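Local atomic coordinates of tRNA (adenine(9)-N1)-methyltransferase (Sulfolobus acidocaldarius, PDB entry 5A7Z), a protein that catalyses the S-adenosyl-L-methionine-dependent methylation of N1 of adenosine 9 in tRNA, as an archaeal member of the Trm10 family of SPOUT methyltransferases. Residues L34-I39 and S89-R94; K58-V63 and F93-K98; V111-L116 and R208-T213; V164-L169 and T213-L218. All coordinates share one frame; numbering follows the deposited sequence.

Interaction 1 (L34-I39 and S89-R94); sequences LGISSI and SRYTFR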
# COMPACT_ATOMS: atom_id res chain seq x y z
N LEU A 34 -25.40 -2.17 3.89
CA LEU A 34 -26.09 -3.40 4.36
C LEU A 34 -26.66 -3.33 5.76
O LEU A 34 -27.16 -4.32 6.26
CB LEU A 34 -25.12 -4.58 4.31
CG LEU A 34 -24.55 -4.89 2.92
CD1 LEU A 34 -23.46 -5.95 3.02
CD2 LEU A 34 -25.68 -5.34 1.99
N GLY A 35 -26.51 -2.19 6.44
CA GLY A 35 -27.01 -2.04 7.81
C GLY A 35 -26.22 -2.79 8.87
O GLY A 35 -26.71 -3.01 9.96
N ILE A 36 -24.98 -3.16 8.55
CA ILE A 36 -24.11 -3.89 9.48
C ILE A 36 -23.21 -2.92 10.27
O ILE A 36 -22.37 -2.23 9.69
CB ILE A 36 -23.24 -4.92 8.72
CG1 ILE A 36 -24.15 -5.78 7.82
CG2 ILE A 36 -22.44 -5.80 9.68
CD1 ILE A 36 -23.45 -6.86 7.03
N SER A 37 -23.36 -2.95 11.59
CA SER A 37 -22.69 -2.06 12.51
C SER A 37 -21.70 -2.76 13.39
O SER A 37 -20.96 -2.10 14.13
CB SER A 37 -23.72 -1.41 13.41
OG SER A 37 -24.32 -0.40 12.70
N SER A 38 -21.73 -4.08 13.38
CA SER A 38 -20.86 -4.87 14.22
C SER A 38 -20.52 -6.14 13.54
O SER A 38 -21.35 -6.71 12.79
CB SER A 38 -21.57 -5.23 15.52
OG SER A 38 -22.14 -4.08 16.04
N ILE A 39 -19.37 -6.65 13.88
CA ILE A 39 -18.89 -7.91 13.34
C ILE A 39 -18.10 -8.62 14.42
O ILE A 39 -17.21 -8.01 15.06
CB ILE A 39 -17.98 -7.66 12.14
CG1 ILE A 39 -18.77 -7.04 10.99
CG2 ILE A 39 -17.33 -8.95 11.67
CD1 ILE A 39 -17.89 -6.68 9.81
N SER A 89 -23.26 -8.90 17.91
CA SER A 89 -23.18 -8.76 16.45
C SER A 89 -24.14 -9.74 15.84
O SER A 89 -24.55 -10.66 16.52
CB SER A 89 -21.77 -9.03 15.95
OG SER A 89 -21.17 -10.12 16.64
N ARG A 90 -24.53 -9.50 14.59
CA ARG A 90 -25.40 -10.42 13.81
C ARG A 90 -24.64 -11.08 12.67
O ARG A 90 -25.24 -11.81 11.87
CB ARG A 90 -26.54 -9.61 13.17
CG ARG A 90 -27.44 -8.90 14.16
CD ARG A 90 -27.99 -9.91 15.16
NE ARG A 90 -29.28 -9.47 15.65
CZ ARG A 90 -30.42 -10.11 15.47
NH1 ARG A 90 -30.47 -11.27 14.83
NH2 ARG A 90 -31.52 -9.58 15.94
N TYR A 91 -23.36 -10.71 12.53
CA TYR A 91 -22.50 -11.23 11.47
C TYR A 91 -21.14 -11.54 12.07
O TYR A 91 -20.59 -10.74 12.86
CB TYR A 91 -22.38 -10.21 10.34
CG TYR A 91 -23.66 -10.06 9.57
CD1 TYR A 91 -24.01 -10.96 8.60
CD2 TYR A 91 -24.58 -9.07 9.91
CE1 TYR A 91 -25.23 -10.87 7.92
CE2 TYR A 91 -25.77 -8.93 9.22
CZ TYR A 91 -26.10 -9.84 8.24
OH TYR A 91 -27.33 -9.77 7.60
N THR A 92 -20.64 -12.73 11.73
CA THR A 92 -19.36 -13.20 12.19
C THR A 92 -18.41 -13.34 11.01
O THR A 92 -18.79 -13.87 9.96
CB THR A 92 -19.50 -14.56 12.90
OG1 THR A 92 -20.28 -14.42 14.09
CG2 THR A 92 -18.14 -15.07 13.28
N PHE A 93 -17.19 -12.82 11.16
CA PHE A 93 -16.22 -12.87 10.09
C PHE A 93 -15.48 -14.19 10.18
O PHE A 93 -14.83 -14.45 11.16
CB PHE A 93 -15.21 -11.72 10.21
CG PHE A 93 -14.24 -11.63 9.07
CD1 PHE A 93 -14.59 -10.99 7.92
CD2 PHE A 93 -12.98 -12.20 9.16
CE1 PHE A 93 -13.72 -10.93 6.85
CE2 PHE A 93 -12.11 -12.14 8.10
CZ PHE A 93 -12.48 -11.46 6.96
N ARG A 94 -15.53 -15.00 9.13
CA ARG A 94 -14.70 -16.19 9.12
C ARG A 94 -14.57 -16.95 7.83
O ARG A 94 -15.26 -16.68 6.84
CB ARG A 94 -15.19 -17.15 10.18
CG ARG A 94 -16.45 -17.92 9.84
CD ARG A 94 -16.52 -19.14 10.73
NE ARG A 94 -17.88 -19.50 11.01
CZ ARG A 94 -18.53 -19.21 12.13
NH1 ARG A 94 -17.95 -18.56 13.12
NH2 ARG A 94 -19.79 -19.59 12.24
O HOH W 1 -23.97 -7.22 13.17

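Interaction 2 (K58-V63 and F93-K98); sequences KNYGLV and FRKGGK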
# COMPACT_ATOMS: atom_id res chain seq x y z
N LYS A 58 -8.17 -14.68 0.87
CA LYS A 58 -8.02 -15.95 1.63
C LYS A 58 -9.30 -16.75 1.86
O LYS A 58 -9.32 -17.62 2.75
CB LYS A 58 -7.43 -15.68 3.01
CG LYS A 58 -6.12 -14.92 3.04
CD LYS A 58 -4.99 -15.78 2.53
CE LYS A 58 -3.79 -14.91 2.22
NZ LYS A 58 -3.43 -14.12 3.43
N ASN A 59 -10.38 -16.44 1.15
CA ASN A 59 -11.66 -17.14 1.33
C ASN A 59 -12.33 -16.97 2.72
O ASN A 59 -12.91 -17.92 3.28
CB ASN A 59 -11.51 -18.63 0.99
CG ASN A 59 -12.86 -19.36 0.99
OD1 ASN A 59 -13.89 -18.83 0.55
ND2 ASN A 59 -12.85 -20.57 1.53
N TYR A 60 -12.31 -15.75 3.24
CA TYR A 60 -13.09 -15.38 4.42
C TYR A 60 -14.34 -14.62 3.99
O TYR A 60 -14.36 -13.96 2.98
CB TYR A 60 -12.24 -14.50 5.35
CG TYR A 60 -11.22 -15.27 6.14
CD1 TYR A 60 -10.09 -15.78 5.54
CD2 TYR A 60 -11.41 -15.49 7.48
CE1 TYR A 60 -9.17 -16.49 6.27
CE2 TYR A 60 -10.50 -16.20 8.23
CZ TYR A 60 -9.38 -16.69 7.62
OH TYR A 60 -8.48 -17.38 8.38
N GLY A 61 -15.38 -14.66 4.80
CA GLY A 61 -16.48 -13.75 4.61
C GLY A 61 -17.31 -13.69 5.86
O GLY A 61 -16.87 -14.07 6.94
N LEU A 62 -18.54 -13.24 5.69
CA LEU A 62 -19.46 -13.06 6.79
C LEU A 62 -20.44 -14.23 6.91
O LEU A 62 -20.95 -14.74 5.90
CB LEU A 62 -20.25 -11.76 6.58
CG LEU A 62 -19.44 -10.45 6.62
CD1 LEU A 62 -20.36 -9.25 6.43
CD2 LEU A 62 -18.65 -10.32 7.92
N VAL A 63 -20.70 -14.62 8.14
CA VAL A 63 -21.72 -15.57 8.45
C VAL A 63 -22.77 -14.92 9.37
O VAL A 63 -22.44 -14.20 10.31
CB VAL A 63 -21.09 -16.79 9.13
CG1 VAL A 63 -22.15 -17.70 9.71
CG2 VAL A 63 -20.20 -17.52 8.13
N PHE A 93 -17.19 -12.82 11.16
CA PHE A 93 -16.22 -12.87 10.09
C PHE A 93 -15.48 -14.19 10.18
O PHE A 93 -14.83 -14.45 11.16
CB PHE A 93 -15.21 -11.72 10.21
CG PHE A 93 -14.24 -11.63 9.07
CD1 PHE A 93 -14.59 -10.99 7.92
CD2 PHE A 93 -12.98 -12.20 9.16
CE1 PHE A 93 -13.72 -10.93 6.85
CE2 PHE A 93 -12.11 -12.14 8.10
CZ PHE A 93 -12.48 -11.46 6.96
N ARG A 94 -15.53 -15.00 9.13
CA ARG A 94 -14.70 -16.19 9.12
C ARG A 94 -14.57 -16.95 7.83
O ARG A 94 -15.26 -16.68 6.84
CB ARG A 94 -15.19 -17.15 10.18
CG ARG A 94 -16.45 -17.92 9.84
CD ARG A 94 -16.52 -19.14 10.73
NE ARG A 94 -17.88 -19.50 11.01
CZ ARG A 94 -18.53 -19.21 12.13
NH1 ARG A 94 -17.95 -18.56 13.12
NH2 ARG A 94 -19.79 -19.59 12.24
N LYS A 95 -13.75 -17.99 7.91
CA LYS A 95 -13.36 -18.80 6.79
C LYS A 95 -14.61 -19.41 6.16
O LYS A 95 -15.45 -19.90 6.86
CB LYS A 95 -12.40 -19.91 7.33
CG LYS A 95 -11.72 -20.80 6.28
CD LYS A 95 -11.28 -20.02 5.06
CE LYS A 95 -9.99 -20.56 4.48
NZ LYS A 95 -8.81 -20.03 5.23
N GLY A 96 -14.72 -19.33 4.83
CA GLY A 96 -15.87 -19.92 4.12
C GLY A 96 -17.14 -19.10 4.19
O GLY A 96 -18.17 -19.51 3.68
N GLY A 97 -17.09 -17.93 4.83
CA GLY A 97 -18.21 -17.00 4.81
C GLY A 97 -18.41 -16.34 3.45
O GLY A 97 -17.55 -16.43 2.57
N LYS A 98 -19.52 -15.62 3.29
CA LYS A 98 -19.83 -14.96 2.03
C LYS A 98 -19.09 -13.66 1.92
O LYS A 98 -19.00 -12.93 2.87
CB LYS A 98 -21.34 -14.72 1.89
CG LYS A 98 -22.14 -16.01 1.84
CD LYS A 98 -23.64 -15.79 1.66
CE LYS A 98 -24.38 -17.13 1.58
NZ LYS A 98 -25.86 -16.98 1.50

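Interaction 3 (V111-L116 and R208-T213); sequences VIDLGL and RLDRAT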
# COMPACT_ATOMS: atom_id res chain seq x y z
N VAL A 111 4.39 2.30 -7.62
CA VAL A 111 4.92 1.79 -8.88
C VAL A 111 6.36 1.47 -8.69
O VAL A 111 7.14 2.34 -8.26
CB VAL A 111 4.76 2.84 -9.98
CG1 VAL A 111 5.39 2.38 -11.26
CG2 VAL A 111 3.28 3.15 -10.20
N ILE A 112 6.71 0.21 -8.90
CA ILE A 112 8.12 -0.20 -8.91
C ILE A 112 8.60 -0.23 -10.36
O ILE A 112 8.10 -1.03 -11.18
CB ILE A 112 8.34 -1.58 -8.28
CG1 ILE A 112 7.63 -1.68 -6.91
CG2 ILE A 112 9.83 -1.87 -8.13
CD1 ILE A 112 7.98 -0.54 -5.99
N ASP A 113 9.56 0.63 -10.66
CA ASP A 113 10.05 0.78 -12.04
C ASP A 113 11.28 -0.08 -12.26
O ASP A 113 12.39 0.28 -11.88
CB ASP A 113 10.35 2.25 -12.32
CG ASP A 113 10.63 2.53 -13.81
OD1 ASP A 113 10.97 1.58 -14.60
OD2 ASP A 113 10.54 3.73 -14.18
N LEU A 114 11.07 -1.21 -12.90
CA LEU A 114 12.16 -2.13 -13.18
C LEU A 114 12.60 -2.08 -14.65
O LEU A 114 13.26 -2.99 -15.12
CB LEU A 114 11.73 -3.55 -12.82
CG LEU A 114 11.56 -3.87 -11.33
CD1 LEU A 114 11.43 -5.38 -11.14
CD2 LEU A 114 12.69 -3.32 -10.47
N GLY A 115 12.27 -1.01 -15.36
CA GLY A 115 12.87 -0.75 -16.67
C GLY A 115 14.38 -0.94 -16.70
O GLY A 115 14.90 -1.50 -17.61
N LEU A 116 15.08 -0.53 -15.64
CA LEU A 116 16.54 -0.62 -15.58
C LEU A 116 17.13 -2.05 -15.36
O LEU A 116 18.35 -2.18 -15.30
CB LEU A 116 17.09 0.31 -14.46
CG LEU A 116 17.22 -0.24 -13.01
CD1 LEU A 116 18.03 0.72 -12.14
CD2 LEU A 116 15.88 -0.54 -12.35
N ARG A 208 18.71 6.48 -8.32
CA ARG A 208 17.64 5.53 -8.53
C ARG A 208 17.00 5.87 -9.85
O ARG A 208 16.22 6.79 -9.95
CB ARG A 208 16.61 5.63 -7.41
CG ARG A 208 15.88 4.35 -7.11
CD ARG A 208 14.89 4.56 -5.99
NE ARG A 208 15.51 4.37 -4.69
CZ ARG A 208 15.87 3.20 -4.21
NH1 ARG A 208 15.68 2.11 -4.90
NH2 ARG A 208 16.42 3.12 -3.03
N LEU A 209 17.38 5.11 -10.85
CA LEU A 209 16.85 5.28 -12.18
C LEU A 209 15.48 4.62 -12.30
O LEU A 209 15.32 3.42 -12.05
CB LEU A 209 17.82 4.70 -13.23
CG LEU A 209 17.27 4.53 -14.67
CD1 LEU A 209 16.71 5.84 -15.25
CD2 LEU A 209 18.35 3.97 -15.60
N ASP A 210 14.50 5.44 -12.64
CA ASP A 210 13.19 5.01 -13.07
C ASP A 210 13.12 5.06 -14.60
O ASP A 210 12.73 6.07 -15.19
CB ASP A 210 12.16 5.96 -12.49
CG ASP A 210 12.49 7.38 -12.80
OD1 ASP A 210 13.66 7.77 -12.59
OD2 ASP A 210 11.62 8.11 -13.32
N ARG A 211 13.53 3.98 -15.24
CA ARG A 211 13.79 4.01 -16.65
C ARG A 211 12.51 3.98 -17.51
O ARG A 211 12.45 4.62 -18.54
CB ARG A 211 14.64 2.81 -17.03
CG ARG A 211 14.97 2.75 -18.51
CD ARG A 211 15.92 3.88 -18.87
NE ARG A 211 16.74 3.60 -20.06
CZ ARG A 211 17.97 4.10 -20.24
NH1 ARG A 211 18.53 4.86 -19.28
NH2 ARG A 211 18.65 3.84 -21.36
N ALA A 212 11.52 3.17 -17.14
CA ALA A 212 10.32 3.05 -17.98
C ALA A 212 9.47 4.32 -17.84
O ALA A 212 8.80 4.76 -18.78
CB ALA A 212 9.53 1.82 -17.61
N THR A 213 9.58 4.99 -16.71
CA THR A 213 8.90 6.25 -16.55
C THR A 213 9.66 7.42 -17.23
O THR A 213 9.05 8.30 -17.81
CB THR A 213 8.59 6.55 -15.05
OG1 THR A 213 9.76 7.01 -14.36
CG2 THR A 213 8.08 5.29 -14.37
O HOH W 2 14.12 1.66 -13.56

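Interaction 4 (V164-L169 and T213-L218); sequences VQSLSL and TERLAL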
# COMPACT_ATOMS: atom_id res chain seq x y z
N VAL A 164 3.17 -4.73 -15.86
CA VAL A 164 3.16 -4.18 -17.20
C VAL A 164 4.57 -3.95 -17.70
O VAL A 164 5.53 -3.85 -16.91
CB VAL A 164 2.37 -2.87 -17.26
CG1 VAL A 164 0.89 -3.15 -17.03
CG2 VAL A 164 2.87 -1.89 -16.23
N GLN A 165 4.71 -3.93 -19.02
CA GLN A 165 5.99 -3.64 -19.64
C GLN A 165 6.27 -2.16 -19.67
O GLN A 165 7.41 -1.73 -19.46
CB GLN A 165 6.05 -4.15 -21.07
CG GLN A 165 7.42 -3.85 -21.69
CD GLN A 165 7.60 -4.45 -23.05
OE1 GLN A 165 6.75 -4.29 -23.94
NE2 GLN A 165 8.71 -5.13 -23.24
N SER A 166 5.24 -1.38 -19.99
CA SER A 166 5.38 0.06 -20.06
C SER A 166 4.36 0.77 -19.19
O SER A 166 3.27 0.26 -18.96
CB SER A 166 5.21 0.54 -21.50
OG SER A 166 6.25 0.04 -22.31
N LEU A 167 4.70 1.98 -18.78
CA LEU A 167 3.85 2.76 -17.88
C LEU A 167 2.63 3.35 -18.59
O LEU A 167 2.75 4.04 -19.59
CB LEU A 167 4.67 3.89 -17.25
CG LEU A 167 4.05 4.55 -16.02
CD1 LEU A 167 3.64 3.52 -14.98
CD2 LEU A 167 5.02 5.56 -15.43
N SER A 168 1.47 3.05 -18.06
CA SER A 168 0.21 3.61 -18.53
C SER A 168 -0.20 4.71 -17.54
O SER A 168 -0.28 4.46 -16.34
CB SER A 168 -0.83 2.51 -18.55
OG SER A 168 -1.94 2.84 -19.34
N LEU A 169 -0.45 5.91 -18.02
CA LEU A 169 -0.59 7.05 -17.14
C LEU A 169 -1.91 7.71 -17.40
O LEU A 169 -2.17 8.13 -18.52
CB LEU A 169 0.53 8.05 -17.38
CG LEU A 169 0.81 9.03 -16.23
CD1 LEU A 169 1.70 8.40 -15.19
CD2 LEU A 169 1.46 10.30 -16.75
N THR A 213 9.58 4.99 -16.71
CA THR A 213 8.90 6.25 -16.55
C THR A 213 9.66 7.42 -17.23
O THR A 213 9.05 8.30 -17.81
CB THR A 213 8.59 6.55 -15.05
OG1 THR A 213 9.76 7.01 -14.36
CG2 THR A 213 8.08 5.29 -14.37
N GLU A 214 10.98 7.39 -17.21
CA GLU A 214 11.80 8.32 -18.01
C GLU A 214 11.46 8.22 -19.50
O GLU A 214 11.38 9.22 -20.21
CB GLU A 214 13.27 8.03 -17.78
CG GLU A 214 14.20 8.70 -18.76
CD GLU A 214 15.61 8.18 -18.60
OE1 GLU A 214 16.18 8.39 -17.51
OE2 GLU A 214 16.12 7.51 -19.52
N ARG A 215 11.24 7.00 -19.95
CA ARG A 215 10.89 6.77 -21.32
C ARG A 215 9.54 7.40 -21.67
O ARG A 215 9.39 8.02 -22.74
CB ARG A 215 10.87 5.28 -21.59
CG ARG A 215 10.29 4.87 -22.93
CD ARG A 215 10.25 3.34 -23.08
NE ARG A 215 11.31 2.66 -22.32
CZ ARG A 215 11.11 1.65 -21.47
NH1 ARG A 215 9.88 1.17 -21.25
NH2 ARG A 215 12.14 1.12 -20.84
N LEU A 216 8.57 7.25 -20.78
CA LEU A 216 7.26 7.88 -20.99
C LEU A 216 7.37 9.42 -21.01
O LEU A 216 6.83 10.06 -21.89
CB LEU A 216 6.27 7.46 -19.91
CG LEU A 216 4.83 7.51 -20.42
CD1 LEU A 216 4.54 6.25 -21.22
CD2 LEU A 216 3.84 7.67 -19.28
N ALA A 217 8.07 9.95 -20.01
CA ALA A 217 8.28 11.38 -19.85
C ALA A 217 8.93 12.04 -21.06
O ALA A 217 8.41 13.05 -21.58
CB ALA A 217 9.16 11.62 -18.62
N LEU A 218 10.08 11.51 -21.48
CA LEU A 218 10.76 11.99 -22.70
C LEU A 218 9.90 11.89 -23.95
O LEU A 218 10.06 12.65 -24.88
CB LEU A 218 12.03 11.19 -22.94
CG LEU A 218 13.19 11.51 -21.99
CD1 LEU A 218 14.21 10.39 -21.99
CD2 LEU A 218 13.84 12.83 -22.37

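Interaction 1 (L34-I39 and S89-R94)
Ile36 packs against one face of the Tyr91 ring, its side chain crossing that of Tyr91 at about a right angle. CB points toward the segment 89-94, and from it two branches diverge. CG2 lies anti to the backbone N and reaches Tyr91 CD2 at 3.9 Å. CG1 takes the position anti to the carbonyl carbon (chi1 -51°), which brings it 3.8 Å from Tyr91 CE2. The extended chain then carries the tip, CD1, over the ring: it stands 3.9 Å from the centroid of Tyr91 and 17° off the ring normal, which meets the geometry of a CH-pi contact, with the methyl offset toward the CD2-CE2 rim.

Farther along, Ile39 turns its side chain mostly away, yet its CG2 methyl meets Phe93 CB at 3.8 Å. The Ile39 backbone makes a polar contact as well, since CA lies 3.3 Å from Tyr91 O with an angle of 145° at the hydrogen, a CA-H...O interaction. Ser38 and Ser89 meet through their CB atoms. One water bridges the segments, accepting from Arg90 N at 2.7 Å and donating to Ser38 O at 2.7 Å, close to where the chain turns its corner.

Strands 38-40 and 91-95 belong to one mixed sheet. Ile39 pairs by backbone with Lys79 and Ile81 of strand 78-82, while Ser89 and Arg90 bond to strand 60-75. Methyl-on-ring packing, one CA-H...O contact and a water bridge therefore hold these segments together without a direct hydrogen bond between them, implying cohesion that is largely apolar and weakly directional.

Interaction 2 (K58-V63 and F93-K98)
Gly61 and Arg94 form the close-packed centre, a hydrogen-bonded antiparallel pair with Arg94 N to Gly61 O at 2.7 Å and Gly61 N to Arg94 O at 2.9 Å. Arg94 O also accepts from Gly97 N, the two donors arriving from opposite faces of its plane, so this carbonyl serves the strand pair and the turn together. Beyond the turn the chain doubles back over Gly61, whose CA lies 3.4 Å from Gly97 C, and a reciprocal pair of bonds links Leu62 with Lys98. The Tyr60 and Phe93 rings lie nearly parallel, planes at 11°, but slid apart with centroids 5.5 Å distant. They meet at their rims and through Tyr60 CB, 3.4 Å from Phe93 CZ, while Leu62 CD2 meets the Phe93 ring at its edge.

The outer end faces solvent. Lys95, its CA over one face of the Tyr60 ring, runs its aliphatic part along the Asn59 carbonyl, CD 3.2 Å from Asn59 O; the Asn59 side chain touches it lightly. Asn59 O takes a straight bond from Gly96 N (2.8 Å, 173°). Positive phi at Gly96 suits the third position of a type II turn, Arg94 to Gly97, which ends the second strand of this antiparallel pair.

Interaction 3 (V111-L116 and R208-T213)
The carboxylate of Asp113 is the flat group of this contact, wedged between two parts of 208-213. On one side of its plane, obliquely past OD2, lies the peptide between Asp210 and Arg211, with Asp210 C 2.9 Å from Asp113 OD2; on the other is Thr213 CG2. Around the edge come backbone amides. Ala212 N meets the syn lone pair of Asp113 OD1 at 3.0 Å, and Gly115 N reaches the same oxygen nearly head-on, closing an Asx turn. Thr213 N bonds Asp113 OD2 on its syn side at 3.0 Å, 27° out of the carboxylate plane. Three amides thus fix the rotation of the group, which its first torsion (CG anti to the backbone N, chi1 -170°) carries toward the helix start.

A water accepts from Arg211 N at 2.9 Å and Leu116 N at 3.2 Å, with Asp113 O and Leu209 O as competing acceptors. Leu116 and Leu209 lie alongside, running in opposite senses, Leu116 CB 4.0 Å from Leu209 CD2. Asp210 turns its own carboxylate away to a salt bridge with Arg226. An Asx turn at the end of strand 109-113, its aspartate also receiving first-turn amides of helix 211-220, thus ties sheet to helix in the SPOUT methyltransferase fold.

Interaction 4 (V164-L169 and T213-L218)
Leu167 and Leu216 join the irregular segment after strand 162-164 to helix 211-220, a loop-on-helix packing within the SPOUT methyltransferase fold. Strand 162-164 is tied by backbone bonds of Val164 to strand 148-151, so the loop leaves the sheet and runs across one flank of the helix.

Apolar contacts carry most of it. Leu216 projects from the helix toward the loop and lays both methyls against it: CD2 lies 3.8 Å from Leu169 CB and 4.4 Å from Leu167 CB, while CD1 approaches the backbone, 3.3 Å from Leu167 O. CG of Leu216 lies anti to the backbone N (chi1 -153°), which sends the branch outward to this position. Leu169 is also in touch with Phe224, which extends the patch.

Polar groups are near each other without bonding. The Arg215 guanidinium presents its edge to the loop, NH1 being 3.9 Å from Ser166 OG and 4.2 Å from Gln165 O; no hydrogen bond crosses the contact. This side is exposed, as Gln165, Ser166 and Arg215 all lie at the surface.

One turn back along the helix the packing is tight on the buried side: Leu167 CD2 reaches Thr213, its methyl only 3.2 Å from CG2, closer than usual for two carbons.

How the interactions relate
The four contacts fall into two clusters on opposite sides of the chain's centre. Interactions 1 and 2 have centres about 11 Å apart and share Phe93 and Arg94; a probable hydrogen bond from Thr92 N to Val63 O (2.7 Å) and packing of Ile36 CD1 on Leu62 CD1 (3.9 Å) join them in one mixed sheet. Interactions 3 and 4, centres about 9 Å apart, share Thr213, the helix residue gripped by Asp113 on one hand and pressed by Leu167 on the other. Interaction 1 lies about 43 Å, centre to centre, from interaction 3, with nearest atoms about 26 Å apart.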